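Local coordinates for protein aminotransferase class I and II (Streptococcus suis 89/1591, PDB 3OP7) that probably transfers amino groups between amino acids and keto acids, using pyridoxal phosphate held as a Schiff base on a lysine, at residues 113-118 and 191-196. Sequence-based numbering, arbitrary orientation.
Sequences PTYQQL and LSDEVY
Leu118 meets Leu191 through a single pair of methyl groups, Leu118 CD2 and Leu191 CD2, 3.7 Å apart, and this is the one close apolar touch between 113-118 and 191-196. The two side chains are set at a slant to one another. On Leu191, CG lies anti to the backbone N (chi1 168°), a torsion that carries its CD2 methyl out to Leu118. The other methyl of Leu118, CD1, lies 4.4 Å from Asp193 CB, so Leu118 reaches loosely toward Asp193 as well as touching Leu191. Asn94 on helix 89-101 touches both leucines, while Leu98 and Val217 add apolar packing on Leu191.

Between polar and aromatic groups the approach is looser. Tyr115 CD2 comes within 4.2 Å of Asp193 OD2, which reaches the ring obliquely. The edge of the same ring has Gln117 OE1 in its plane. Tyr115 also packs on Ile253 of the second subunit, so the dimer interface adjoins this wall.

Both oxygens of Asp193 are engaged. Its OD1 accepts Val195 N at 3.2 Å with a nearly straight N-H...O angle of 174°; this Asx turn fixes the carboxylate where strand 189-193 ends. OD2 is bonded to Asn94 ND2 and to pyridine N1 of the cofactor-lysine adduct at position 222. One residue earlier, Ser192 OG donates to Glu194 OE2 over 2.8 Å, on its anti side and 32° out of the carboxylate plane.

Helix 117-124 and the end of strand 189-193 thus meet at the cofactor pocket of a fold-type I aminotransferase, where a strand-end aspartate pairs with the pyridine nitrogen of pyridoxal phosphate.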
ATOM      1  N   PRO A 113     -14.596  -7.218  18.868  1.00 30.29           N
ATOM      2  CA  PRO A 113     -13.370  -7.207  18.108  1.00 29.83           C
ATOM      3  C   PRO A 113     -13.636  -7.464  16.659  1.00 28.29           C
ATOM      4  O   PRO A 113     -14.646  -8.034  16.287  1.00 27.19           O
ATOM      5  CB  PRO A 113     -12.589  -8.442  18.630  1.00 31.23           C
ATOM      6  CG  PRO A 113     -13.300  -8.993  19.612  1.00 33.88           C
ATOM      7  CD  PRO A 113     -14.566  -8.261  19.896  1.00 32.12           C
ATOM      8  N   THR A 114     -12.739  -6.980  15.826  1.00 26.48           N
ATOM      9  CA  THR A 114     -12.821  -7.203  14.417  1.00 26.70           C
ATOM     10  C   THR A 114     -11.421  -6.966  13.857  1.00 25.26           C
ATOM     11  O   THR A 114     -10.475  -6.783  14.609  1.00 26.79           O
ATOM     12  CB  THR A 114     -13.812  -6.210  13.727  1.00 25.27           C
ATOM     13  OG1 THR A 114     -13.979  -6.618  12.381  1.00 25.15           O
ATOM     14  CG2 THR A 114     -13.314  -4.730  13.757  1.00 23.90           C
ATOM     15  N   TYR A 115     -11.276  -6.932  12.548  1.00 25.94           N
ATOM     16  CA  TYR A 115      -9.960  -6.613  11.944  1.00 24.13           C
ATOM     17  C   TYR A 115      -9.445  -5.232  12.368  1.00 24.64           C
ATOM     18  O   TYR A 115     -10.166  -4.231  12.277  1.00 24.07           O
ATOM     19  CB  TYR A 115     -10.068  -6.720  10.425  1.00 23.97           C
ATOM     20  CG  TYR A 115      -8.722  -6.940   9.767  1.00 23.29           C
ATOM     21  CD1 TYR A 115      -8.028  -8.104   9.987  1.00 24.45           C
ATOM     22  CD2 TYR A 115      -8.164  -6.003   8.925  1.00 22.77           C
ATOM     23  CE1 TYR A 115      -6.806  -8.338   9.405  1.00 26.76           C
ATOM     24  CE2 TYR A 115      -6.984  -6.243   8.314  1.00 22.11           C
ATOM     25  CZ  TYR A 115      -6.273  -7.403   8.571  1.00 25.73           C
ATOM     26  OH  TYR A 115      -5.024  -7.665   7.982  1.00 24.10           O
ATOM     27  N   GLN A 116      -8.222  -5.161  12.890  1.00 23.43           N
ATOM     28  CA  GLN A 116      -7.791  -3.967  13.643  1.00 24.05           C
ATOM     29  C   GLN A 116      -7.797  -2.660  12.851  1.00 24.35           C
ATOM     30  O   GLN A 116      -7.967  -1.595  13.414  1.00 25.06           O
ATOM     31  CB  GLN A 116      -6.411  -4.211  14.304  1.00 24.89           C
ATOM     32  CG  GLN A 116      -5.928  -3.084  15.206  1.00 28.34           C
ATOM     33  CD  GLN A 116      -4.648  -3.412  15.955  1.00 28.71           C
ATOM     34  OE1 GLN A 116      -4.189  -4.562  15.944  1.00 29.99           O
ATOM     35  NE2 GLN A 116      -4.080  -2.413  16.632  1.00 28.67           N
ATOM     36  N   GLN A 117      -7.632  -2.740  11.534  1.00 24.32           N
ATOM     37  CA  GLN A 117      -7.700  -1.537  10.701  1.00 23.48           C
ATOM     38  C   GLN A 117      -8.985  -0.734  10.964  1.00 23.83           C
ATOM     39  O   GLN A 117      -8.973   0.501  10.928  1.00 24.92           O
ATOM     40  CB  GLN A 117      -7.706  -1.912   9.231  1.00 23.14           C
ATOM     41  CG  GLN A 117      -6.333  -2.296   8.631  1.00 22.04           C
ATOM     42  CD  GLN A 117      -6.436  -2.443   7.141  1.00 23.38           C
ATOM     43  OE1 GLN A 117      -7.161  -3.298   6.655  1.00 22.34           O
ATOM     44  NE2 GLN A 117      -5.686  -1.600   6.394  1.00 19.38           N
ATOM     45  N   LEU A 118     -10.070  -1.471  11.152  1.00 24.65           N
ATOM     46  CA  LEU A 118     -11.394  -0.897  11.070  1.00 24.73           C
ATOM     47  C   LEU A 118     -11.721   0.060  12.220  1.00 25.64           C
ATOM     48  O   LEU A 118     -12.557   0.967  12.030  1.00 24.92           O
ATOM     49  CB  LEU A 118     -12.484  -1.974  10.946  1.00 24.85           C
ATOM     50  CG  LEU A 118     -12.399  -2.849   9.695  1.00 23.46           C
ATOM     51  CD1 LEU A 118     -13.490  -3.935   9.835  1.00 27.48           C
ATOM     52  CD2 LEU A 118     -12.462  -2.028   8.336  1.00 24.64           C
ATOM     53  N   LEU A 191     -18.951   0.692   5.937  1.00 23.18           N
ATOM     54  CA  LEU A 191     -17.780   0.073   5.336  1.00 21.82           C
ATOM     55  C   LEU A 191     -17.867  -1.387   5.773  1.00 23.04           C
ATOM     56  O   LEU A 191     -17.988  -1.684   6.987  1.00 22.34           O
ATOM     57  CB  LEU A 191     -16.513   0.647   5.914  1.00 22.59           C
ATOM     58  CG  LEU A 191     -15.189  -0.095   5.586  1.00 20.37           C
ATOM     59  CD1 LEU A 191     -15.017  -0.323   4.033  1.00 23.10           C
ATOM     60  CD2 LEU A 191     -13.946   0.639   6.169  1.00 22.70           C
ATOM     61  N   SER A 192     -17.892  -2.293   4.809  1.00 22.62           N
ATOM     62  CA  SER A 192     -17.919  -3.723   5.099  1.00 21.96           C
ATOM     63  C   SER A 192     -16.736  -4.451   4.436  1.00 22.38           C
ATOM     64  O   SER A 192     -16.628  -4.501   3.212  1.00 22.38           O
ATOM     65  CB  SER A 192     -19.248  -4.303   4.613  1.00 23.28           C
ATOM     66  OG  SER A 192     -19.352  -5.682   4.945  1.00 22.51           O
ATOM     67  N   ASP A 193     -15.801  -4.916   5.253  1.00 21.34           N
ATOM     68  CA  ASP A 193     -14.692  -5.708   4.798  1.00 20.79           C
ATOM     69  C   ASP A 193     -15.192  -7.155   4.632  1.00 21.09           C
ATOM     70  O   ASP A 193     -15.562  -7.846   5.611  1.00 22.50           O
ATOM     71  CB  ASP A 193     -13.540  -5.576   5.799  1.00 21.54           C
ATOM     72  CG  ASP A 193     -12.367  -6.525   5.529  1.00 22.15           C
ATOM     73  OD1 ASP A 193     -12.534  -7.585   4.898  1.00 23.30           O
ATOM     74  OD2 ASP A 193     -11.301  -6.262   6.089  1.00 23.50           O
ATOM     75  N   GLU A 194     -15.289  -7.545   3.373  1.00 20.65           N
ATOM     76  CA  GLU A 194     -15.898  -8.761   2.949  1.00 22.45           C
ATOM     77  C   GLU A 194     -14.926  -9.779   2.395  1.00 22.77           C
ATOM     78  O   GLU A 194     -15.305 -10.620   1.581  1.00 22.42           O
ATOM     79  CB  GLU A 194     -17.057  -8.455   1.973  1.00 22.92           C
ATOM     80  CG  GLU A 194     -18.125  -7.636   2.680  1.00 23.38           C
ATOM     81  CD  GLU A 194     -19.246  -7.055   1.835  1.00 25.88           C
ATOM     82  OE1 GLU A 194     -19.133  -6.987   0.598  1.00 24.90           O
ATOM     83  OE2 GLU A 194     -20.292  -6.690   2.461  1.00 22.89           O
ATOM     84  N   VAL A 195     -13.678  -9.756   2.845  1.00 21.51           N
ATOM     85  CA  VAL A 195     -12.717 -10.761   2.360  1.00 21.52           C
ATOM     86  C   VAL A 195     -13.166 -12.210   2.588  1.00 22.96           C
ATOM     87  O   VAL A 195     -12.788 -13.081   1.791  1.00 24.04           O
ATOM     88  CB  VAL A 195     -11.261 -10.557   2.918  1.00 20.54           C
ATOM     89  CG1 VAL A 195     -10.664  -9.207   2.404  1.00 19.28           C
ATOM     90  CG2 VAL A 195     -11.181 -10.654   4.445  1.00 22.03           C
ATOM     91  N   TYR A 196     -13.901 -12.459   3.657  1.00 23.75           N
ATOM     92  CA  TYR A 196     -14.411 -13.796   3.963  1.00 25.53           C
ATOM     93  C   TYR A 196     -15.802 -14.017   3.422  1.00 26.82           C
ATOM     94  O   TYR A 196     -16.813 -13.742   4.095  1.00 26.53           O
ATOM     95  CB  TYR A 196     -14.414 -14.088   5.465  1.00 25.20           C
ATOM     96  CG  TYR A 196     -12.995 -14.114   6.020  1.00 26.80           C
ATOM     97  CD1 TYR A 196     -12.137 -15.153   5.678  1.00 32.21           C
ATOM     98  CD2 TYR A 196     -12.531 -13.150   6.874  1.00 25.97           C
ATOM     99  CE1 TYR A 196     -10.878 -15.220   6.165  1.00 30.82           C
ATOM    100  CE2 TYR A 196     -11.247 -13.211   7.355  1.00 26.71           C
ATOM    101  CZ  TYR A 196     -10.444 -14.258   7.002  1.00 29.97           C
ATOM    102  OH  TYR A 196      -9.171 -14.381   7.483  1.00 37.02           O
TER